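Local coordinates for protein integrase (Unidentified phage, PDB 2OXO) that carries out site-specific recombination that integrates phage DNA into the host genome and, with excisionase, excises it; this piece is its core-binding DNA-binding domain, at residues 2-7 / 33-38; 73-78 / 88-93. One frame throughout, in Å; residues are numbered along the deposited sequence. Where two conformers were deposited one is given.

Overall arrangement
Both contacts belong to the small helical bundle of the core-binding domain, but they hold different parts of it. Contact 1 is buried and joins the start of helix 3-17 to the end of helix 21-37. Contact 2 is only partly buried: the last modelled residues, 88-93, fold back on helix 64-83 near the surface. Contact 1 combines leucine and isoleucine packing with histidine and arginine bonds to backbone carbonyls, whereas contact 2 relies on one valine, an asparagine amide and a serine that also holds a sulfate. Their centres lie about 12 Å apart, and they meet where Ile34 and Leu38 pack on Leu74, and where Trp6 NE1 probably bonds to Ala77 O.

Contact 1: 2-7 / 33-38; sequences TLHSWL and AIRRGL
Helices 3-7 and 33-37 run almost exactly antiparallel, at 171°, with their axes 10.3 Å apart at closest approach and His4 level with Arg35. The inner face is aliphatic. Leu7 CD1 rests on Ile34 CG2 at 3.7 Å, while Leu3, its CG anti to the backbone N (chi1 -176°), sends CD2 against Leu38 CB at 3.4 Å, a tight carbon contact. Ile34 leans further onto Ile70 of helix 64-83 and Leu38 onto Met54 of helix 48-60, so this layer runs into the core of the four-helix bundle, the fold of this DNA-binding core-binding domain.

Two longer polar side chains bridge the partly exposed flank, each bonding to a backbone carbonyl of the opposite segment. The His4 ring points NE2 at Leu38 O, 2.7 Å away; the bond is nearly straight (167°) and the oxygen lies close to the ring plane. That carbonyl belongs to the first residue to leave the helical conformation, so the histidine ties down the chain where helix 21-37 ends. Over one face of the same ring sits Arg35, its CA making an off-centre CH-pi contact 4.2 Å from the centroid of the His4 ring. Arg35 then runs on, extended from CG to NE, and lays its guanidinium with one face over Leu7 CB. Arg35 NH1 donates to His4 O at 3.3 Å, a bent bond from a donor tilted off the carbonyl plane. The stronger partners of the guanidinium are carboxylates further along helix 3-17: NH2 makes salt bridges with Asp8 and Glu11.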
ATOM      1  N   THR A   2      11.059   3.690   6.008  1.00 23.60           N
ATOM      2  CA  THR A   2       9.857   4.471   5.933  1.00 22.29           C
ATOM      3  C   THR A   2       8.995   3.987   4.768  1.00 21.05           C
ATOM      4  O   THR A   2       9.446   3.242   3.892  1.00 20.46           O
ATOM      5  CB  THR A   2      10.146   5.984   5.951  1.00 21.90           C
ATOM      6  OG1 THR A   2      10.825   6.357   4.743  1.00 22.39           O
ATOM      7  CG2 THR A   2      11.023   6.317   7.184  1.00 20.91           C
ATOM      8  N   LEU A   3       7.723   4.342   4.839  1.00 20.48           N
ATOM      9  CA  LEU A   3       6.749   3.909   3.855  1.00 18.19           C
ATOM     10  C   LEU A   3       7.136   4.178   2.399  1.00 19.20           C
ATOM     11  O   LEU A   3       7.113   3.260   1.598  1.00 19.08           O
ATOM     12  CB  LEU A   3       5.408   4.566   4.147  1.00 18.68           C
ATOM     13  CG  LEU A   3       4.256   4.125   3.239  1.00 17.48           C
ATOM     14  CD1 LEU A   3       4.051   2.611   3.393  1.00 14.81           C
ATOM     15  CD2 LEU A   3       2.956   4.925   3.576  1.00 15.64           C
ATOM     16  N   HIS A   4       7.448   5.425   2.034  1.00 19.43           N
ATOM     17  CA  HIS A   4       7.729   5.673   0.612  1.00 20.80           C
ATOM     18  C   HIS A   4       8.960   4.906   0.123  1.00 20.23           C
ATOM     19  O   HIS A   4       8.941   4.352  -0.949  1.00 19.42           O
ATOM     20  CB  HIS A   4       7.822   7.163   0.300  1.00 20.50           C
ATOM     21  CG  HIS A   4       6.551   7.911   0.554  1.00 21.88           C
ATOM     22  ND1 HIS A   4       6.341   9.189   0.089  1.00 22.51           N
ATOM     23  CD2 HIS A   4       5.422   7.559   1.215  1.00 20.58           C
ATOM     24  CE1 HIS A   4       5.139   9.595   0.460  1.00 25.91           C
ATOM     25  NE2 HIS A   4       4.570   8.630   1.166  1.00 23.40           N
ATOM     26  N   SER A   5       9.994   4.806   0.964  1.00 21.42           N
ATOM     27  CA  SER A   5      11.149   3.920   0.679  1.00 21.21           C
ATOM     28  C   SER A   5      10.719   2.465   0.510  1.00 20.33           C
ATOM     29  O   SER A   5      11.185   1.785  -0.406  1.00 18.92           O
ATOM     30  CB  SER A   5      12.234   4.063   1.785  1.00 21.81           C
ATOM     31  OG  SER A   5      12.709   5.420   1.814  1.00 25.49           O
ATOM     32  N   TRP A   6       9.785   1.994   1.355  1.00 19.86           N
ATOM     33  CA  TRP A   6       9.349   0.588   1.248  1.00 19.18           C
ATOM     34  C   TRP A   6       8.537   0.353  -0.046  1.00 18.79           C
ATOM     35  O   TRP A   6       8.750  -0.649  -0.738  1.00 18.46           O
ATOM     36  CB  TRP A   6       8.584   0.084   2.497  1.00 19.04           C
ATOM     37  CG  TRP A   6       8.189  -1.335   2.252  1.00 19.17           C
ATOM     38  CD1 TRP A   6       6.917  -1.829   2.047  1.00 19.13           C
ATOM     39  CD2 TRP A   6       9.087  -2.438   2.049  1.00 20.50           C
ATOM     40  NE1 TRP A   6       6.978  -3.174   1.753  1.00 18.35           N
ATOM     41  CE2 TRP A   6       8.295  -3.576   1.763  1.00 19.18           C
ATOM     42  CE3 TRP A   6      10.490  -2.580   2.117  1.00 23.51           C
ATOM     43  CZ2 TRP A   6       8.858  -4.838   1.518  1.00 20.79           C
ATOM     44  CZ3 TRP A   6      11.059  -3.851   1.895  1.00 20.03           C
ATOM     45  CH2 TRP A   6      10.239  -4.965   1.614  1.00 20.01           C
ATOM     46  N   LEU A   7       7.670   1.310  -0.387  1.00 17.93           N
ATOM     47  CA  LEU A   7       6.908   1.256  -1.661  1.00 19.66           C
ATOM     48  C   LEU A   7       7.863   1.136  -2.876  1.00 19.12           C
ATOM     49  O   LEU A   7       7.639   0.333  -3.787  1.00 18.07           O
ATOM     50  CB  LEU A   7       5.991   2.477  -1.796  1.00 18.82           C
ATOM     51  CG  LEU A   7       4.892   2.571  -0.712  1.00 18.97           C
ATOM     52  CD1 LEU A   7       4.027   3.685  -0.977  1.00 18.30           C
ATOM     53  CD2 LEU A   7       4.034   1.277  -0.651  1.00 20.19           C
ATOM     54  N   ALA A  33      -1.305   6.113  -5.420  1.00 18.47           N
ATOM     55  CA  ALA A  33      -2.379   6.603  -4.555  1.00 18.41           C
ATOM     56  C   ALA A  33      -1.944   6.527  -3.087  1.00 18.05           C
ATOM     57  O   ALA A  33      -2.258   7.437  -2.268  1.00 19.14           O
ATOM     58  CB  ALA A  33      -3.692   5.763  -4.779  1.00 15.27           C
ATOM     59  N   ILE A  34      -1.277   5.428  -2.718  1.00 18.41           N
ATOM     60  CA  ILE A  34      -0.776   5.273  -1.320  1.00 17.99           C
ATOM     61  C   ILE A  34       0.269   6.366  -0.968  1.00 18.98           C
ATOM     62  O   ILE A  34       0.188   7.014   0.069  1.00 18.28           O
ATOM     63  CB  ILE A  34      -0.191   3.833  -1.079  1.00 18.96           C
ATOM     64  CG1 ILE A  34      -1.307   2.762  -1.148  1.00 16.52           C
ATOM     65  CG2 ILE A  34       0.557   3.751   0.259  1.00 16.06           C
ATOM     66  CD1 ILE A  34      -0.820   1.269  -1.239  1.00 17.90           C
ATOM     67  N   ARG A  35       1.243   6.581  -1.852  1.00 20.61           N
ATOM     68  CA  ARG A  35       2.281   7.613  -1.661  1.00 22.08           C
ATOM     69  C   ARG A  35       1.694   9.004  -1.439  1.00 22.84           C
ATOM     70  O   ARG A  35       2.139   9.766  -0.568  1.00 22.15           O
ATOM     71  CB  ARG A  35       3.133   7.743  -2.919  1.00 22.83           C
ATOM     72  CG  ARG A  35       4.017   6.663  -3.189  1.00 22.98           C
ATOM     73  CD  ARG A  35       5.051   7.085  -4.251  1.00 24.79           C
ATOM     74  NE  ARG A  35       5.604   5.859  -4.786  1.00 24.03           N
ATOM     75  CZ  ARG A  35       6.718   5.318  -4.324  1.00 24.39           C
ATOM     76  NH1 ARG A  35       7.403   5.934  -3.348  1.00 24.08           N
ATOM     77  NH2 ARG A  35       7.139   4.190  -4.840  1.00 22.52           N
ATOM     78  N   ARG A  36       0.717   9.322  -2.279  1.00 24.08           N
ATOM     79  CA  ARG A  36      -0.065  10.541  -2.184  1.00 25.69           C
ATOM     80  C   ARG A  36      -0.911  10.615  -0.916  1.00 25.28           C
ATOM     81  O   ARG A  36      -1.088  11.691  -0.324  1.00 26.26           O
ATOM     82  CB  ARG A  36      -0.953  10.660  -3.435  1.00 25.94           C
ATOM     83  CG  ARG A  36      -0.968  12.060  -3.996  1.00 30.72           C
ATOM     84  N   GLY A  37      -1.420   9.461  -0.476  1.00 25.26           N
ATOM     85  CA  GLY A  37      -2.358   9.398   0.625  1.00 23.14           C
ATOM     86  C   GLY A  37      -1.758   9.321   2.019  1.00 23.31           C
ATOM     87  O   GLY A  37      -2.433   9.686   3.005  1.00 22.20           O
ATOM     88  N   LEU A  38      -0.531   8.795   2.119  1.00 22.66           N
ATOM     89  CA  LEU A  38       0.120   8.543   3.428  1.00 22.35           C
ATOM     90  C   LEU A  38       1.524   9.139   3.473  1.00 22.02           C
ATOM     91  O   LEU A  38       2.196   9.134   2.457  1.00 22.92           O
ATOM     92  CB  LEU A  38       0.236   7.036   3.721  1.00 20.83           C
ATOM     93  CG  LEU A  38      -1.059   6.244   3.957  1.00 23.45           C
ATOM     94  CD1 LEU A  38      -0.829   4.692   3.942  1.00 20.43           C
ATOM     95  CD2 LEU A  38      -1.776   6.747   5.241  1.00 24.09           C
TER

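Contact 2: 73-78 / 88-93; sequences TLSDAF and TTNHVA. With SO4 (sulfate ion), chain B.
Helix 73-78 is flanked by segment 88-93, which has no regular secondary structure but closes a type I beta turn from Asn90 to Ala93; Ser75 and Val92 bring their CA atoms within 5.3 Å, and Phe78 and Asn90 within 5.8 Å. Val92 points its CB at the helix and sets both methyls against the Leu74-Ser75 step. Val92 CG2, anti to its own carbonyl carbon, presses on Leu74 CD1 at 3.3 Å, closer than carbons usually come, and also reaches the backbone N of Ser75. The other branch, Val92 CG1, lies 3.9 Å from Ser75 CB.

Asn90 uses the two ends of its amide differently. With CG anti to the backbone N (chi1 -174°), the group extends to the helix, and Asn90 ND2 donates to Ser75 OG over 3.1 Å, the acceptor somewhat out of the amide plane. Asn90 OD1 turns back to accept from Val92 N at 3.0 Å, an Asx turn that ties the amide to its own backbone and limits its rotation. The amide also packs beside Phe78, with Asn90 OD1 3.5 Å from Phe78 CB and the amide and ring planes only 9° apart.

Ser75 OG is gripped from two directions: it receives the asparagine N-H and donates to O4 of the sulfate at 2.7 Å. Ser72 and Arg79 also bond this ion, which probably came from the crystallisation liquor, so successive turns of helix 64-83 form the anion site. The arrangement is that of a chain doubling back along the last helix of the core-binding domain, shaped by an Asx turn and held to the helix by the asparagine-serine bond and the packing of Val92, with a sulfate bound beside it.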
ATOM      1  N   THR A  73      -3.648  -3.649  -1.678  1.00 14.73           N
ATOM      2  CA  THR A  73      -2.256  -3.374  -2.063  1.00 15.93           C
ATOM      3  C   THR A  73      -1.402  -2.978  -0.907  1.00 15.06           C
ATOM      4  O   THR A  73      -0.307  -3.487  -0.781  1.00 15.04           O
ATOM      5  CB  THR A  73      -2.153  -2.330  -3.198  1.00 15.43           C
ATOM      6  OG1 THR A  73      -2.814  -2.849  -4.331  1.00 14.71           O
ATOM      7  CG2 THR A  73      -0.694  -2.008  -3.550  1.00 15.97           C
ATOM      8  N   LEU A  74      -1.895  -2.093  -0.050  1.00 16.15           N
ATOM      9  CA  LEU A  74      -1.171  -1.709   1.151  1.00 16.49           C
ATOM     10  C   LEU A  74      -0.925  -2.879   2.140  1.00 16.17           C
ATOM     11  O   LEU A  74       0.163  -3.044   2.723  1.00 14.95           O
ATOM     12  CB  LEU A  74      -1.932  -0.616   1.845  1.00 17.02           C
ATOM     13  CG  LEU A  74      -1.256   0.476   2.692  1.00 20.85           C
ATOM     14  CD1 LEU A  74      -1.884   0.722   4.017  1.00 16.37           C
ATOM     15  CD2 LEU A  74       0.269   0.634   2.668  1.00 17.14           C
ATOM     16  N   SER A  75      -1.962  -3.657   2.339  1.00 15.92           N
ATOM     17  CA  SER A  75      -1.874  -4.881   3.112  1.00 15.97           C
ATOM     18  C   SER A  75      -0.742  -5.809   2.624  1.00 15.48           C
ATOM     19  O   SER A  75       0.110  -6.271   3.391  1.00 14.67           O
ATOM     20  CB  SER A  75      -3.191  -5.631   2.977  1.00 15.03           C
ATOM     21  OG  SER A  75      -3.150  -6.693   3.927  1.00 19.81           O
ATOM     22  N   ASP A  76      -0.793  -6.137   1.350  1.00 15.27           N
ATOM     23  CA  ASP A  76       0.261  -6.948   0.755  1.00 17.34           C
ATOM     24  C   ASP A  76       1.662  -6.298   0.878  1.00 16.67           C
ATOM     25  O   ASP A  76       2.593  -6.983   1.221  1.00 17.90           O
ATOM     26  CB  ASP A  76      -0.027  -7.226  -0.715  1.00 17.15           C
ATOM     27  CG  ASP A  76       0.871  -8.326  -1.263  1.00 18.90           C
ATOM     28  OD1 ASP A  76       0.925  -9.392  -0.643  1.00 26.85           O
ATOM     29  OD2 ASP A  76       1.505  -8.111  -2.300  1.00 22.25           O
ATOM     30  N   ALA A  77       1.809  -4.989   0.622  1.00 15.78           N
ATOM     31  CA  ALA A  77       3.066  -4.289   0.914  1.00 14.63           C
ATOM     32  C   ALA A  77       3.550  -4.482   2.356  1.00 15.59           C
ATOM     33  O   ALA A  77       4.743  -4.703   2.598  1.00 14.34           O
ATOM     34  CB  ALA A  77       2.957  -2.785   0.613  1.00 15.29           C
ATOM     35  N   PHE A  78       2.643  -4.304   3.316  1.00 16.81           N
ATOM     36  CA  PHE A  78       2.976  -4.521   4.722  1.00 17.92           C
ATOM     37  C   PHE A  78       3.444  -6.003   4.987  1.00 17.69           C
ATOM     38  O   PHE A  78       4.431  -6.224   5.711  1.00 16.92           O
ATOM     39  CB  PHE A  78       1.815  -4.046   5.634  1.00 19.00           C
ATOM     40  CG  PHE A  78       1.992  -2.597   6.159  1.00 20.61           C
ATOM     41  CD1 PHE A  78       1.624  -1.496   5.389  1.00 26.48           C
ATOM     42  CD2 PHE A  78       2.560  -2.348   7.416  1.00 26.64           C
ATOM     43  CE1 PHE A  78       1.809  -0.134   5.870  1.00 21.88           C
ATOM     44  CE2 PHE A  78       2.788  -0.970   7.909  1.00 23.98           C
ATOM     45  CZ  PHE A  78       2.387   0.115   7.109  1.00 24.70           C
ATOM     46  N   THR A  88       6.526  -6.350  12.304  1.00 24.98           N
ATOM     47  CA  THR A  88       6.256  -7.689  12.833  1.00 26.52           C
ATOM     48  C   THR A  88       4.787  -8.018  12.727  1.00 26.36           C
ATOM     49  O   THR A  88       4.406  -9.169  12.859  1.00 27.91           O
ATOM     50  CB  THR A  88       6.825  -7.831  14.282  1.00 27.03           C
ATOM     51  OG1 THR A  88       6.197  -6.881  15.143  1.00 26.48           O
ATOM     52  CG2 THR A  88       8.315  -7.573  14.291  1.00 25.84           C
ATOM     53  N   THR A  89       3.970  -6.995  12.451  1.00 27.03           N
ATOM     54  CA  THR A  89       2.536  -7.138  12.269  1.00 26.14           C
ATOM     55  C   THR A  89       1.983  -6.269  11.140  1.00 27.12           C
ATOM     56  O   THR A  89       2.624  -5.306  10.718  1.00 26.44           O
ATOM     57  CB  THR A  89       1.727  -6.838  13.600  1.00 26.22           C
ATOM     58  OG1 THR A  89       1.659  -5.422  13.836  1.00 25.35           O
ATOM     59  CG2 THR A  89       2.338  -7.590  14.835  1.00 25.12           C
ATOM     60  N   ASN A  90       0.757  -6.578  10.698  1.00 27.78           N
ATOM     61  CA  ASN A  90       0.108  -5.863   9.583  1.00 28.95           C
ATOM     62  C   ASN A  90      -1.023  -4.939  10.041  1.00 30.56           C
ATOM     63  O   ASN A  90      -2.074  -5.419  10.429  1.00 29.35           O
ATOM     64  CB  ASN A  90      -0.389  -6.873   8.538  1.00 27.92           C
ATOM     65  CG  ASN A  90      -0.951  -6.213   7.280  1.00 27.75           C
ATOM     66  OD1 ASN A  90      -1.166  -4.996   7.227  1.00 23.04           O
ATOM     67  ND2 ASN A  90      -1.202  -7.021   6.273  1.00 22.64           N
ATOM     68  N   HIS A  91      -0.810  -3.615   9.925  1.00 32.22           N
ATOM     69  CA  HIS A  91      -1.806  -2.680  10.452  0.50 33.99           C
ATOM     70  C   HIS A  91      -2.991  -2.382   9.558  1.00 34.98           C
ATOM     71  O   HIS A  91      -4.000  -1.830  10.036  1.00 35.78           O
ATOM     72  CB  HIS A  91      -1.192  -1.392  10.992  0.50 34.23           C
ATOM     73  CG  HIS A  91      -1.112  -1.366  12.482  0.50 35.29           C
ATOM     74  ND1 HIS A  91      -0.009  -1.815  13.175  0.50 36.11           N
ATOM     75  CD2 HIS A  91      -2.011  -0.974  13.415  0.50 36.18           C
ATOM     76  CE1 HIS A  91      -0.226  -1.685  14.471  0.50 36.58           C
ATOM     77  NE2 HIS A  91      -1.435  -1.178  14.644  0.50 37.58           N
ATOM     78  N   VAL A  92      -2.927  -2.785   8.298  1.00 36.12           N
ATOM     79  CA  VAL A  92      -4.071  -2.656   7.392  1.00 38.68           C
ATOM     80  C   VAL A  92      -5.206  -3.545   7.896  1.00 39.85           C
ATOM     81  O   VAL A  92      -6.382  -3.256   7.666  1.00 41.33           O
ATOM     82  CB  VAL A  92      -3.702  -3.000   5.949  1.00 38.03           C
ATOM     83  CG1 VAL A  92      -4.896  -2.842   5.044  1.00 40.05           C
ATOM     84  CG2 VAL A  92      -2.614  -2.114   5.482  1.00 38.42           C
ATOM     85  N   ALA A  93      -4.839  -4.625   8.575  1.00 41.62           N
ATOM     86  CA  ALA A  93      -5.718  -5.279   9.551  1.00 42.98           C
ATOM     87  C   ALA A  93      -5.689  -4.463  10.857  1.00 43.70           C
ATOM     88  O   ALA A  93      -6.676  -4.390  11.609  1.00 45.17           O
ATOM     89  CB  ALA A  93      -5.245  -6.713   9.809  1.00 43.30           C
TER
HETATM   90  S   SO4 B 177      -6.189  -8.828   2.196  1.00 68.20           S
HETATM   91  O1  SO4 B 177      -5.555 -10.128   1.981  1.00 68.35           O
HETATM   92  O2  SO4 B 177      -6.273  -8.078   0.944  1.00 66.64           O
HETATM   93  O3  SO4 B 177      -7.532  -9.048   2.721  1.00 68.41           O
HETATM   94  O4  SO4 B 177      -5.393  -8.070   3.160  1.00 68.80           O